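Local coordinates for antibiotic biosynthesis monooxygenase family protein (Shewanella oneidensis, PDB 2BBE) that is of unknown function but belongs to the antibiotic biosynthesis monooxygenase family, and may therefore act as a monooxygenase or related oxidoreductase, at residues A29-L34 with L52-D57. Residues are numbered along the deposited sequence; the frame is centred on the assembly and turned at random.
Sequences ALIAAL and LNVSRD. With SO4 (sulfate ion), chain B.
Ile31 and Leu34 meet Leu52 and Val54 mainly through aliphatic side chains, with no flat group between them; Arg56, just past the strand end and away from the helix, holds a sulfate ion, likely a crystallisation additive, whose sulfur lies at the guanidinium edge, in its plane. Arg56 NE donates to sulfate O4 over 2.8 Å, and NH2 to O2 over 3.1 Å. In this ferredoxin-like subunit of the dimeric alpha-beta barrel clan, helix segment 29-34 packs nearly antiparallel (166°) on strand segment 52-55, their axes 9.9 Å apart at closest approach. Leu52 has CG opposite its own backbone N (chi1 -169°), which extends the side chain toward the helix. Its CD1 lies 3.8 Å from Leu34 CB, while CD2 reaches the backbone as well, 3.8 Å from Ile31 O; the Leu34 and Leu52 side chains cross at about a right angle. One helical turn earlier, the long branch of Ile31 runs across Val54, placing CD1 3.6 Å from Val54 CG1. Val62 of the next strand touches Ile31, Leu34 and Leu52. Strand 47-55 is outermost in its own chain, yet residues 52-55 pair antiparallel with a strand of the second subunit, whose Val106 packs on Val54. An ST turn follows the strand: Asp57 N donates to Ser55 OG over 3.0 Å, bent to 134°, and the same oxygen hydrogen-bonds Glu101 OE2 of the second subunit.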
loop_
_atom_site.group_PDB
_atom_site.type_symbol
_atom_site.label_atom_id
_atom_site.label_comp_id
_atom_site.label_asym_id
_atom_site.label_seq_id
_atom_site.Cartn_x
_atom_site.Cartn_y
_atom_site.Cartn_z
ATOM N N ALA A 29 12.850 -23.097 7.316
ATOM C CA ALA A 29 13.960 -22.333 7.932
ATOM C C ALA A 29 14.203 -20.998 7.199
ATOM O O ALA A 29 14.448 -19.971 7.833
ATOM C CB ALA A 29 15.245 -23.170 7.975
ATOM N N LEU A 30 14.105 -21.013 5.871
ATOM C CA LEU A 30 14.315 -19.781 5.107
ATOM C C LEU A 30 13.202 -18.759 5.356
ATOM O O LEU A 30 13.488 -17.580 5.557
ATOM C CB LEU A 30 14.441 -20.069 3.617
ATOM C CG LEU A 30 14.655 -18.813 2.749
ATOM C CD1 LEU A 30 15.970 -18.062 3.164
ATOM C CD2 LEU A 30 14.634 -19.163 1.280
ATOM N N ILE A 31 11.946 -19.213 5.335
ATOM C CA ILE A 31 10.814 -18.303 5.592
ATOM C C ILE A 31 11.006 -17.682 6.980
ATOM O O ILE A 31 10.854 -16.478 7.137
ATOM C CB ILE A 31 9.411 -19.010 5.509
ATOM C CG1 ILE A 31 9.162 -19.621 4.110
ATOM C CG2 ILE A 31 8.258 -18.025 5.885
ATOM C CD1 ILE A 31 8.013 -20.673 4.064
ATOM N N ALA A 32 11.327 -18.507 7.975
ATOM C CA ALA A 32 11.555 -18.003 9.336
ATOM C C ALA A 32 12.676 -16.956 9.431
ATOM O O ALA A 32 12.510 -15.923 10.102
ATOM C CB ALA A 32 11.796 -19.155 10.316
ATOM N N ALA A 33 13.795 -17.221 8.752
ATOM C CA ALA A 33 14.964 -16.339 8.749
ATOM C C ALA A 33 14.615 -14.988 8.121
ATOM O O ALA A 33 14.973 -13.920 8.657
ATOM C CB ALA A 33 16.129 -16.992 7.995
ATOM N N LEU A 34 13.904 -15.032 6.993
ATOM C CA LEU A 34 13.480 -13.786 6.311
ATOM C C LEU A 34 12.407 -13.057 7.136
ATOM O O LEU A 34 12.426 -11.826 7.249
ATOM C CB LEU A 34 12.977 -14.089 4.887
ATOM C CG LEU A 34 14.096 -14.537 3.912
ATOM C CD1 LEU A 34 13.503 -15.153 2.654
ATOM C CD2 LEU A 34 15.034 -13.366 3.534
ATOM N N LEU A 52 6.900 -10.036 2.689
ATOM C CA LEU A 52 7.428 -11.371 2.397
ATOM C C LEU A 52 6.352 -12.251 1.735
ATOM O O LEU A 52 5.163 -12.138 2.048
ATOM C CB LEU A 52 7.929 -12.020 3.702
ATOM C CG LEU A 52 8.748 -13.318 3.589
ATOM C CD1 LEU A 52 10.019 -13.125 2.704
ATOM C CD2 LEU A 52 9.113 -13.812 5.002
ATOM N N ASN A 53 6.778 -13.118 0.819
ATOM C CA ASN A 53 5.863 -13.863 -0.045
ATOM C C ASN A 53 6.437 -15.259 -0.318
ATOM O O ASN A 53 7.659 -15.410 -0.533
ATOM C CB ASN A 53 5.680 -13.125 -1.385
ATOM C CG ASN A 53 5.298 -11.645 -1.208
ATOM O OD1 ASN A 53 6.165 -10.758 -1.075
ATOM N ND2 ASN A 53 4.016 -11.386 -1.182
ATOM N N VAL A 54 5.572 -16.270 -0.313
ATOM C CA VAL A 54 5.971 -17.636 -0.659
ATOM C C VAL A 54 5.336 -18.030 -1.987
ATOM O O VAL A 54 4.124 -17.824 -2.207
ATOM C CB VAL A 54 5.613 -18.669 0.465
ATOM C CG1 VAL A 54 6.513 -18.426 1.656
ATOM C CG2 VAL A 54 4.121 -18.560 0.896
ATOM N N SER A 55 6.165 -18.563 -2.881
ATOM C CA SER A 55 5.726 -18.892 -4.241
ATOM C C SER A 55 4.709 -20.017 -4.282
ATOM O O SER A 55 4.892 -21.067 -3.643
ATOM C CB SER A 55 6.919 -19.261 -5.122
ATOM O OG SER A 55 6.495 -19.666 -6.414
ATOM N N ARG A 56 3.655 -19.803 -5.063
ATOM C CA ARG A 56 2.678 -20.855 -5.360
ATOM C C ARG A 56 3.187 -21.769 -6.476
ATOM O O ARG A 56 2.698 -22.895 -6.637
ATOM C CB ARG A 56 1.349 -20.209 -5.791
ATOM C CG ARG A 56 0.666 -19.428 -4.663
ATOM C CD ARG A 56 -0.581 -18.696 -5.178
ATOM N NE ARG A 56 -1.678 -19.591 -5.592
ATOM C CZ ARG A 56 -2.133 -19.707 -6.838
ATOM N NH1 ARG A 56 -1.539 -19.060 -7.838
ATOM N NH2 ARG A 56 -3.177 -20.501 -7.098
ATOM N N ASP A 57 4.143 -21.279 -7.263
ATOM C CA ASP A 57 4.645 -22.039 -8.422
ATOM C C ASP A 57 5.896 -22.867 -8.140
ATOM O O ASP A 57 6.096 -23.916 -8.755
ATOM C CB ASP A 57 4.926 -21.096 -9.582
ATOM C CG ASP A 57 3.698 -20.302 -9.975
ATOM O OD1 ASP A 57 2.664 -20.939 -10.299
ATOM O OD2 ASP A 57 3.765 -19.056 -9.939
HETATM S S SO4 B . -3.702 -22.243 -3.840
HETATM O O1 SO4 B . -3.830 -23.586 -4.407
HETATM O O2 SO4 B . -4.627 -21.317 -4.537
HETATM O O3 SO4 B . -4.016 -22.288 -2.406
HETATM O O4 SO4 B . -2.298 -21.845 -4.003
#